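Local coordinates for Old Yellow Enzyme (Pichia, PDB 6AGZ), which probably catalyses the asymmetric reduction of the carbon-carbon double bond of enones, using a bound flavin mononucleotide in a TIM barrel, at residues Asp11-Lys16 / Lys26-Phe31; His187-Tyr192 / Arg239-Ala244; Glu214-Leu219 / Ile259-Tyr264. One frame throughout, in Å; residues are numbered along the deposited sequence.

Contact 1: Asp11-Lys16 / Lys26-Phe31; sequences DTNLFK and KNRLVF
The first strand of the TIM barrel, 29-31, is entered through Asn27 and Arg28, and here the 3-10 turn at Asn13 and Leu14 packs against that entry. Arg28 makes the largest share of the contact, gripping the turn at two levels. Its backbone N gives a nearly straight hydrogen bond to Leu14 O (2.8 Å, 173° at the hydrogen). Its side chain runs extended from CG to NE past the turn, with Arg28 CD 3.2 Å from Asn13 O, and NE donates to Lys16 O at 2.9 Å, that oxygen lying at the guanidinium edge but tilted 22° from its plane. The Asn13 amide sits over one face of the guanidinium, while its ND2 is spent on Val332 O. With CG anti to the backbone N (chi1 -177°), Lys16 lies alongside Arg28, and its NZ comes 3.2 Å from Arg28 NH2. Behind them Leu14 CD1 makes an apolar contact with Leu29 CB at 4.0 Å. Phe15 packs separately, its CD1 resting 3.7 Å from Asn27 CB. Each segment is braced by its own side chain, for Thr12 OG1 accepts from Leu14 N in an ST turn and Asn27 OD1 from Leu29 N in an Asx turn. The Asn27 ND2 turns to Asn60 OD1. Lys16 NZ and Arg28 NH2 converge in salt bridges on Asp336 OD1, and Arg28 NH2 also donates to Pro17 O; the carboxylate probably offsets both charges and draws the two side chains together.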
loop_
_atom_site.group_PDB
_atom_site.type_symbol
_atom_site.label_atom_id
_atom_site.label_comp_id
_atom_site.label_asym_id
_atom_site.label_seq_id
_atom_site.Cartn_x
_atom_site.Cartn_y
_atom_site.Cartn_z
ATOM N N ASP A 11 -16.487 28.403 5.983
ATOM C CA ASP A 11 -17.109 28.008 4.725
ATOM C C ASP A 11 -16.951 26.523 4.425
ATOM O O ASP A 11 -17.670 26.000 3.567
ATOM C CB ASP A 11 -16.505 28.810 3.570
ATOM C CG ASP A 11 -17.060 30.193 3.462
ATOM O OD1 ASP A 11 -17.795 30.449 2.544
ATOM O OD2 ASP A 11 -16.760 31.024 4.290
ATOM N N THR A 12 -16.041 25.835 5.104
ATOM C CA THR A 12 -15.583 24.517 4.688
ATOM C C THR A 12 -16.154 23.427 5.589
ATOM O O THR A 12 -16.884 23.686 6.551
ATOM C CB THR A 12 -14.055 24.468 4.686
ATOM O OG1 THR A 12 -13.573 24.538 6.035
ATOM C CG2 THR A 12 -13.493 25.640 3.896
ATOM N N ASN A 13 -15.807 22.180 5.253
ATOM C CA ASN A 13 -16.172 21.036 6.082
ATOM C C ASN A 13 -15.537 21.097 7.462
ATOM O O ASN A 13 -15.987 20.385 8.367
ATOM C CB ASN A 13 -15.764 19.732 5.395
ATOM C CG ASN A 13 -16.781 19.260 4.376
ATOM O OD1 ASN A 13 -17.764 19.946 4.097
ATOM N ND2 ASN A 13 -16.548 18.080 3.812
ATOM N N LEU A 14 -14.499 21.921 7.643
ATOM C CA LEU A 14 -13.828 21.999 8.936
ATOM C C LEU A 14 -14.788 22.402 10.048
ATOM O O LEU A 14 -14.588 22.021 11.207
ATOM C CB LEU A 14 -12.660 22.984 8.865
ATOM C CG LEU A 14 -11.760 23.011 10.103
ATOM C CD1 LEU A 14 -11.022 21.689 10.246
ATOM C CD2 LEU A 14 -10.784 24.176 10.059
ATOM N N PHE A 15 -15.835 23.157 9.720
ATOM C CA PHE A 15 -16.851 23.539 10.693
ATOM C C PHE A 15 -18.222 23.007 10.298
ATOM O O PHE A 15 -19.246 23.647 10.540
ATOM C CB PHE A 15 -16.877 25.052 10.884
ATOM C CG PHE A 15 -15.686 25.569 11.623
ATOM C CD1 PHE A 15 -15.633 25.498 13.006
ATOM C CD2 PHE A 15 -14.604 26.094 10.940
ATOM C CE1 PHE A 15 -14.531 25.958 13.693
ATOM C CE2 PHE A 15 -13.498 26.555 11.622
ATOM C CZ PHE A 15 -13.462 26.488 13.000
ATOM N N LYS A 16 -18.242 21.839 9.687
ATOM C CA LYS A 16 -19.452 21.077 9.424
ATOM C C LYS A 16 -19.545 19.941 10.428
ATOM O O LYS A 16 -18.566 19.200 10.603
ATOM C CB LYS A 16 -19.444 20.523 7.999
ATOM C CG LYS A 16 -20.703 19.764 7.599
ATOM C CD LYS A 16 -20.627 19.274 6.158
ATOM C CE LYS A 16 -21.868 18.480 5.777
ATOM N NZ LYS A 16 -21.653 17.008 5.904
ATOM N N LYS A 26 -19.332 19.076 16.760
ATOM C CA LYS A 26 -19.820 20.292 16.121
ATOM C C LYS A 26 -18.914 20.746 14.983
ATOM O O LYS A 26 -19.386 21.427 14.067
ATOM C CB LYS A 26 -19.957 21.403 17.165
ATOM C CG LYS A 26 -20.666 22.658 16.677
ATOM C CD LYS A 26 -20.811 23.675 17.800
ATOM C CE LYS A 26 -21.447 24.964 17.305
ATOM N NZ LYS A 26 -21.596 25.964 18.398
ATOM N N ASN A 27 -17.635 20.376 15.012
ATOM C CA ASN A 27 -16.709 20.695 13.936
ATOM C C ASN A 27 -15.778 19.509 13.722
ATOM O O ASN A 27 -15.885 18.477 14.394
ATOM C CB ASN A 27 -15.930 21.987 14.231
ATOM C CG ASN A 27 -15.093 21.904 15.501
ATOM O OD1 ASN A 27 -14.330 20.959 15.706
ATOM N ND2 ASN A 27 -15.232 22.908 16.360
ATOM N N ARG A 28 -14.853 19.663 12.775
ATOM C CA ARG A 28 -13.897 18.615 12.440
ATOM C C ARG A 28 -12.462 19.057 12.701
ATOM O O ARG A 28 -11.521 18.471 12.155
ATOM C CB ARG A 28 -14.090 18.179 10.986
ATOM C CG ARG A 28 -15.556 17.929 10.665
ATOM C CD ARG A 28 -15.792 17.359 9.281
ATOM N NE ARG A 28 -17.224 17.239 9.020
ATOM C CZ ARG A 28 -17.748 16.704 7.922
ATOM N NH1 ARG A 28 -16.958 16.230 6.970
ATOM N NH2 ARG A 28 -19.065 16.641 7.779
ATOM N N LEU A 29 -12.282 20.081 13.531
ATOM C CA LEU A 29 -10.968 20.499 13.997
ATOM C C LEU A 29 -10.641 19.750 15.282
ATOM O O LEU A 29 -11.447 19.730 16.218
ATOM C CB LEU A 29 -10.937 22.010 14.235
ATOM C CG LEU A 29 -9.704 22.591 14.928
ATOM C CD1 LEU A 29 -8.482 22.511 14.026
ATOM C CD2 LEU A 29 -9.963 24.026 15.364
ATOM N N VAL A 30 -9.464 19.133 15.324
ATOM C CA VAL A 30 -9.072 18.259 16.422
ATOM C C VAL A 30 -7.788 18.784 17.046
ATOM O O VAL A 30 -6.877 19.226 16.338
ATOM C CB VAL A 30 -8.889 16.803 15.946
ATOM C CG1 VAL A 30 -8.479 15.903 17.106
ATOM C CG2 VAL A 30 -10.161 16.292 15.293
ATOM N N PHE A 31 -7.730 18.745 18.376
ATOM C CA PHE A 31 -6.497 18.953 19.120
ATOM C C PHE A 31 -5.822 17.596 19.281
ATOM O O PHE A 31 -6.235 16.795 20.130
ATOM C CB PHE A 31 -6.778 19.590 20.483
ATOM C CG PHE A 31 -5.539 19.963 21.255
ATOM C CD1 PHE A 31 -4.316 20.104 20.619
ATOM C CD2 PHE A 31 -5.602 20.171 22.624
ATOM C CE1 PHE A 31 -3.181 20.446 21.332
ATOM C CE2 PHE A 31 -4.472 20.513 23.342
ATOM C CZ PHE A 31 -3.261 20.650 22.695
#

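Contact 2: His187-Tyr192 / Arg239-Ala244. With FMN (flavin mononucleotide), chain C.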
loop_
_atom_site.group_PDB
_atom_site.type_symbol
_atom_site.label_atom_id
_atom_site.label_comp_id
_atom_site.label_asym_id
_atom_site.label_seq_id
_atom_site.Cartn_x
_atom_site.Cartn_y
_atom_site.Cartn_z
ATOM N N HIS A 187 -1.852 4.631 20.951
ATOM C CA HIS A 187 -0.667 5.220 20.335
ATOM C C HIS A 187 0.201 4.091 19.794
ATOM O O HIS A 187 0.790 3.325 20.563
ATOM C CB HIS A 187 0.094 6.068 21.350
ATOM C CG HIS A 187 1.158 6.935 20.752
ATOM N ND1 HIS A 187 1.675 6.722 19.491
ATOM C CD2 HIS A 187 1.803 8.020 21.244
ATOM C CE1 HIS A 187 2.592 7.638 19.233
ATOM N NE2 HIS A 187 2.689 8.437 20.280
ATOM N N SER A 188 0.272 3.979 18.472
ATOM C CA SER A 188 1.064 2.955 17.804
ATOM C C SER A 188 1.984 3.587 16.772
ATOM O O SER A 188 2.221 3.031 15.696
ATOM C CB SER A 188 0.164 1.904 17.156
ATOM O OG SER A 188 0.926 0.835 16.626
ATOM N N ALA A 189 2.519 4.764 17.089
ATOM C CA ALA A 189 3.313 5.539 16.151
ATOM C C ALA A 189 4.593 6.025 16.819
ATOM O O ALA A 189 4.798 5.858 18.024
ATOM C CB ALA A 189 2.516 6.734 15.610
ATOM N N HIS A 190 5.468 6.611 15.998
ATOM C CA HIS A 190 6.608 7.401 16.468
ATOM C C HIS A 190 7.606 6.566 17.271
ATOM O O HIS A 190 8.224 7.052 18.220
ATOM C CB HIS A 190 6.138 8.610 17.278
ATOM C CG HIS A 190 5.334 9.590 16.483
ATOM N ND1 HIS A 190 4.298 10.318 17.027
ATOM C CD2 HIS A 190 5.415 9.964 15.183
ATOM C CE1 HIS A 190 3.774 11.097 16.096
ATOM N NE2 HIS A 190 4.434 10.902 14.969
ATOM N N GLY A 191 7.779 5.306 16.880
ATOM C CA GLY A 191 8.835 4.500 17.460
ATOM C C GLY A 191 8.644 4.101 18.905
ATOM O O GLY A 191 9.611 3.694 19.555
ATOM N N TYR A 192 7.433 4.222 19.438
ATOM C CA TYR A 192 7.149 3.726 20.777
ATOM C C TYR A 192 6.811 2.236 20.674
ATOM O O TYR A 192 6.917 1.635 19.601
ATOM C CB TYR A 192 6.067 4.583 21.430
ATOM C CG TYR A 192 6.499 6.030 21.590
ATOM C CD1 TYR A 192 6.039 7.016 20.726
ATOM C CD2 TYR A 192 7.395 6.401 22.587
ATOM C CE1 TYR A 192 6.443 8.335 20.861
ATOM C CE2 TYR A 192 7.805 7.717 22.729
ATOM C CZ TYR A 192 7.326 8.678 21.865
ATOM O OH TYR A 192 7.730 9.988 22.002
ATOM N N ARG A 239 -3.391 5.448 16.371
ATOM C CA ARG A 239 -2.570 6.344 15.569
ATOM C C ARG A 239 -1.408 5.577 14.955
ATOM O O ARG A 239 -0.771 4.754 15.621
ATOM C CB ARG A 239 -2.038 7.521 16.390
ATOM C CG ARG A 239 -1.326 8.556 15.533
ATOM C CD ARG A 239 -1.045 9.837 16.289
ATOM N NE ARG A 239 -1.345 11.006 15.468
ATOM C CZ ARG A 239 -0.978 12.246 15.767
ATOM N NH1 ARG A 239 -0.283 12.487 16.870
ATOM N NH2 ARG A 239 -1.299 13.246 14.960
ATOM N N LEU A 240 -1.138 5.856 13.680
ATOM C CA LEU A 240 -0.066 5.216 12.933
ATOM C C LEU A 240 0.757 6.277 12.214
ATOM O O LEU A 240 0.235 7.316 11.801
ATOM C CB LEU A 240 -0.618 4.206 11.915
ATOM C CG LEU A 240 -1.528 3.105 12.465
ATOM C CD1 LEU A 240 -2.304 2.437 11.340
ATOM C CD2 LEU A 240 -0.720 2.078 13.243
ATOM N N SER A 241 2.052 6.003 12.066
ATOM C CA SER A 241 2.979 6.906 11.382
ATOM C C SER A 241 3.876 6.088 10.465
ATOM O O SER A 241 5.056 5.859 10.759
ATOM C CB SER A 241 3.809 7.710 12.385
ATOM O OG SER A 241 4.643 6.858 13.152
ATOM N N PRO A 242 3.344 5.630 9.328
ATOM C CA PRO A 242 4.117 4.713 8.472
ATOM C C PRO A 242 5.421 5.296 7.951
ATOM O O PRO A 242 6.396 4.551 7.793
ATOM C CB PRO A 242 3.144 4.407 7.324
ATOM C CG PRO A 242 1.787 4.717 7.874
ATOM C CD PRO A 242 1.992 5.871 8.802
ATOM N N TYR A 243 5.475 6.600 7.679
ATOM C CA TYR A 243 6.659 7.209 7.087
ATOM C C TYR A 243 7.660 7.724 8.112
ATOM O O TYR A 243 8.786 8.062 7.733
ATOM C CB TYR A 243 6.256 8.367 6.166
ATOM C CG TYR A 243 5.497 7.945 4.931
ATOM C CD1 TYR A 243 6.118 7.218 3.925
ATOM C CD2 TYR A 243 4.160 8.284 4.765
ATOM C CE1 TYR A 243 5.429 6.834 2.792
ATOM C CE2 TYR A 243 3.463 7.904 3.636
ATOM C CZ TYR A 243 4.101 7.179 2.651
ATOM O OH TYR A 243 3.413 6.799 1.523
ATOM N N ALA A 244 7.285 7.796 9.386
ATOM C CA ALA A 244 8.158 8.385 10.390
ATOM C C ALA A 244 9.404 7.532 10.607
ATOM O O ALA A 244 9.363 6.301 10.545
ATOM C CB ALA A 244 7.411 8.561 11.711
HETATM N N1 FMN C . 1.697 12.893 18.938
HETATM C C2 FMN C . 1.218 11.781 19.606
HETATM O O2 FMN C . 0.669 10.876 18.978
HETATM N N3 FMN C . 1.356 11.679 20.974
HETATM C C4 FMN C . 1.971 12.691 21.679
HETATM O O4 FMN C . 2.098 12.609 22.900
HETATM C C4A FMN C . 2.452 13.809 21.010
HETATM N N5 FMN C . 3.066 14.817 21.717
HETATM C C5A FMN C . 3.543 15.930 21.060
HETATM C C6 FMN C . 4.162 16.943 21.782
HETATM C C7 FMN C . 4.646 18.068 21.129
HETATM C C7M FMN C . 5.311 19.161 21.909
HETATM C C8 FMN C . 4.513 18.182 19.751
HETATM C C8M FMN C . 5.036 19.397 19.044
HETATM C C9 FMN C . 3.897 17.168 19.030
HETATM C C9A FMN C . 3.407 16.039 19.682
HETATM N N10 FMN C . 2.793 15.025 18.968
HETATM C C10 FMN C . 2.315 13.911 19.633
HETATM C "C1'" FMN C . 2.632 15.141 17.478
HETATM C "C2'" FMN C . 1.358 15.948 17.212
HETATM O "O2'" FMN C . 0.249 15.250 17.733
HETATM C "C3'" FMN C . 1.133 16.253 15.732
HETATM O "O3'" FMN C . 0.941 15.054 15.016
HETATM C "C4'" FMN C . 2.307 17.031 15.146
HETATM O "O4'" FMN C . 2.646 18.095 16.007
HETATM C "C5'" FMN C . 1.980 17.603 13.773
HETATM O "O5'" FMN C . 0.810 18.387 13.855
HETATM P P FMN C . 0.901 19.989 13.726
HETATM O O1P FMN C . 1.656 20.339 12.465
HETATM O O2P FMN C . -0.488 20.577 13.658
HETATM O O3P FMN C . 1.623 20.540 14.931
HETATM O O HOH W 1 3.393 3.699 13.303
#
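His187 lays one face of its imidazole over O2 of the flavin, with His187 NE2 3.4 Å from that oxygen. The ring's rotation is probably held by a bond within its own segment: ND1 of His187 accepts, in the ring plane, from Ala189 N at 3.2 Å. Arg239, the other half of the parallel bridge with His187, reaches the same end of the cofactor. Its CG is anti to the backbone N (chi1 -173°) and the chain bends at chi3, which brings the guanidinium edge to the junction of flavin and ribityl chain. Arg239 NH1 donates to FMN O2 at 2.8 Å and, almost straight at 170°, to FMN O2', while NH2 makes a weak bond to O3'. One arginine thus ties the pyrimidine ring to the sugar-like tail, and its positive charge beside N1 and O2 would probably favour negative charge there in the reduced flavin. His190 presents its ring edge to FMN N1, His190 CE1 lying 4.0 Å away, and Ala189 CB lies over the rim of one of its faces. The turn that carries His190 is held to the other segment by Ser241, whose OG accepts from His190 N at 3.0 Å and lies 3.3 Å from Ala189 CB. A water completes the join, donating to Ser188 O (2.7 Å) and accepting from Ser241 N, beyond the weak Ser188 N to Arg239 O bond. All this happens at the ends of neighbouring barrel strands 183-187 and 236-240: the His187 ring also meets that of Trp112 at the end of strand 106-112, the planes nearly parallel, Ser188 packs on helix 193-198, and Leu240 packs on helix 258-274.

Contact 3: Glu214-Leu219 / Ile259-Tyr264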
loop_
_atom_site.group_PDB
_atom_site.type_symbol
_atom_site.label_atom_id
_atom_site.label_comp_id
_atom_site.label_asym_id
_atom_site.label_seq_id
_atom_site.Cartn_x
_atom_site.Cartn_y
_atom_site.Cartn_z
ATOM N N GLU A 214 2.176 -10.095 9.329
ATOM C CA GLU A 214 1.126 -10.497 10.260
ATOM C C GLU A 214 1.655 -10.581 11.687
ATOM O O GLU A 214 0.973 -10.177 12.635
ATOM C CB GLU A 214 0.530 -11.840 9.832
ATOM C CG GLU A 214 -0.166 -11.831 8.474
ATOM C CD GLU A 214 0.795 -11.938 7.302
ATOM O OE1 GLU A 214 2.023 -11.988 7.531
ATOM O OE2 GLU A 214 0.320 -11.980 6.148
ATOM N N ASN A 215 2.874 -11.098 11.858
ATOM C CA ASN A 215 3.429 -11.262 13.198
ATOM C C ASN A 215 3.819 -9.924 13.812
ATOM O O ASN A 215 3.612 -9.704 15.011
ATOM C CB ASN A 215 4.629 -12.204 13.152
ATOM C CG ASN A 215 4.229 -13.644 12.907
ATOM O OD1 ASN A 215 3.057 -13.942 12.672
ATOM N ND2 ASN A 215 5.201 -14.546 12.959
ATOM N N ARG A 216 4.393 -9.020 13.014
ATOM C CA ARG A 216 4.798 -7.723 13.550
ATOM C C ARG A 216 3.596 -6.869 13.931
ATOM O O ARG A 216 3.680 -6.068 14.868
ATOM C CB ARG A 216 5.677 -6.982 12.542
ATOM C CG ARG A 216 7.103 -7.499 12.470
ATOM C CD ARG A 216 7.954 -6.646 11.544
ATOM N NE ARG A 216 7.508 -6.729 10.158
ATOM C CZ ARG A 216 7.973 -7.610 9.277
ATOM N NH1 ARG A 216 7.512 -7.615 8.034
ATOM N NH2 ARG A 216 8.902 -8.482 9.641
ATOM N N ALA A 217 2.478 -7.024 13.227
ATOM C CA ALA A 217 1.255 -6.301 13.539
ATOM C C ALA A 217 0.401 -7.006 14.582
ATOM O O ALA A 217 -0.649 -6.477 14.962
ATOM C CB ALA A 217 0.429 -6.088 12.267
ATOM N N ARG A 218 0.831 -8.177 15.059
ATOM C CA ARG A 218 -0.038 -9.011 15.883
ATOM C C ARG A 218 -0.346 -8.352 17.222
ATOM O O ARG A 218 -1.500 -8.340 17.662
ATOM C CB ARG A 218 0.595 -10.386 16.096
ATOM C CG ARG A 218 -0.298 -11.343 16.865
ATOM C CD ARG A 218 0.269 -12.751 16.878
ATOM N NE ARG A 218 0.721 -13.168 15.555
ATOM C CZ ARG A 218 -0.084 -13.598 14.589
ATOM N NH1 ARG A 218 -1.392 -13.666 14.793
ATOM N NH2 ARG A 218 0.420 -13.960 13.417
ATOM N N LEU A 219 0.672 -7.808 17.894
ATOM C CA LEU A 219 0.451 -7.223 19.214
ATOM C C LEU A 219 -0.551 -6.077 19.142
ATOM O O LEU A 219 -1.480 -5.997 19.956
ATOM C CB LEU A 219 1.777 -6.749 19.815
ATOM C CG LEU A 219 1.789 -6.498 21.330
ATOM C CD1 LEU A 219 3.187 -6.663 21.891
ATOM C CD2 LEU A 219 1.252 -5.124 21.693
ATOM N N ILE A 259 4.145 0.617 3.208
ATOM C CA ILE A 259 2.858 0.502 2.527
ATOM C C ILE A 259 2.313 -0.914 2.658
ATOM O O ILE A 259 1.097 -1.116 2.769
ATOM C CB ILE A 259 2.997 0.943 1.055
ATOM C CG1 ILE A 259 3.208 2.458 0.979
ATOM C CG2 ILE A 259 1.777 0.540 0.241
ATOM C CD1 ILE A 259 3.398 2.986 -0.428
ATOM N N ALA A 260 3.196 -1.915 2.676
ATOM C CA ALA A 260 2.766 -3.299 2.846
ATOM C C ALA A 260 2.406 -3.603 4.295
ATOM O O ALA A 260 1.341 -4.161 4.576
ATOM C CB ALA A 260 3.861 -4.251 2.361
ATOM N N GLN A 261 3.297 -3.258 5.224
ATOM C CA GLN A 261 3.070 -3.532 6.641
ATOM C C GLN A 261 1.841 -2.787 7.156
ATOM O O GLN A 261 0.852 -3.397 7.592
ATOM C CB GLN A 261 4.324 -3.134 7.425
ATOM C CG GLN A 261 4.268 -3.376 8.917
ATOM C CD GLN A 261 4.329 -4.843 9.282
ATOM O OE1 GLN A 261 5.350 -5.503 9.085
ATOM N NE2 GLN A 261 3.239 -5.358 9.834
ATOM N N PHE A 262 1.885 -1.457 7.091
ATOM C CA PHE A 262 0.759 -0.653 7.551
ATOM C C PHE A 262 -0.443 -0.789 6.628
ATOM O O PHE A 262 -1.580 -0.590 7.065
ATOM C CB PHE A 262 1.184 0.807 7.679
ATOM C CG PHE A 262 2.259 1.030 8.703
ATOM C CD1 PHE A 262 1.933 1.388 9.999
ATOM C CD2 PHE A 262 3.595 0.866 8.372
ATOM C CE1 PHE A 262 2.920 1.588 10.946
ATOM C CE2 PHE A 262 4.586 1.064 9.316
ATOM C CZ PHE A 262 4.247 1.425 10.603
ATOM N N GLY A 263 -0.215 -1.116 5.355
ATOM C CA GLY A 263 -1.328 -1.477 4.492
ATOM C C GLY A 263 -2.082 -2.683 5.015
ATOM O O GLY A 263 -3.316 -2.720 4.993
ATOM N N TYR A 264 -1.348 -3.685 5.510
ATOM C CA TYR A 264 -1.990 -4.839 6.127
ATOM C C TYR A 264 -2.702 -4.450 7.415
ATOM O O TYR A 264 -3.809 -4.932 7.683
ATOM C CB TYR A 264 -0.964 -5.939 6.394
ATOM C CG TYR A 264 -1.457 -7.016 7.340
ATOM C CD1 TYR A 264 -2.244 -8.066 6.882
ATOM C CD2 TYR A 264 -1.134 -6.984 8.692
ATOM C CE1 TYR A 264 -2.697 -9.049 7.744
ATOM C CE2 TYR A 264 -1.583 -7.960 9.559
ATOM C CZ TYR A 264 -2.362 -8.990 9.082
ATOM O OH TYR A 264 -2.809 -9.963 9.946
HETATM O O HOH W 2 -1.788 -9.984 12.358
#
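Gln261 is the first residue of 259-264 to meet the other segment, and it does so through both ends of its amide. CG stands anti to the backbone N (chi1 -179°) and the chain bends at chi2, carrying OE1 to the guanidinium edge of Arg216. NE of Arg216 donates to Gln261 OE1 in the guanidinium plane, at 2.7 Å and 159°, and Arg216 NH1 adds a weak second bond at 3.2 Å; guanidinium and amide planes stand 81° apart. Gln261 NE2 faces the other way, passing 3.8 Å from Ala217 CB to donate to Ile213 O. A leucine here would probably leave Arg216 NE and Ile213 O without their mates and set the guanidinium free to turn. One turn of helix later comes Tyr264, whose side chain crosses that of Glu214 at about a right angle. Ala217 CB touches the ring edge at Tyr264 CE2 (3.9 Å), and Glu214 CG lies 3.6 Å from the phenolic OH. That hydroxyl is bridged to the backbone of the first helix by a water, which sits in the ring plane 2.6 Å from Tyr264 OH and donates to Glu214 O. The carboxylate of Glu214 leaves the tyrosine: OE2 accepts from Ile213 N of the second subunit, and Tyr264 itself packs on that subunit's Ile213. At the dimer interface, segments 214-219 and 259-264 are therefore joined by the Arg216-Gln261 bonds, the water bridge and the contact of Ala217 with the Tyr264 ring. Because the neutral amide serves one donor group and one acceptor at once, its flip is likely to be fixed.

In the fold
Along the chain, contact 1 closes before the others open, while contacts 2 and 3 alternate their segments: 187-192, 214-219, 239-244, 259-264. Contacts 1 and 2 both reach the eight-stranded parallel barrel, at strand 29-31 and at strands 183-187 and 236-240, with centres about 24 Å apart. Contact 3 lies in the outer helical layer, its centre about 12 Å from that of contact 2 and about 31 Å from that of contact 1. Strand 236-240 runs between helices 218-231 and 258-274 in sequence, and Phe262 joins the layers, its CD2 3.7 Å from Pro242 CB. Phe262 thus packs on the segment that carries the flavin-binding Arg239, from a helix that touches the second subunit.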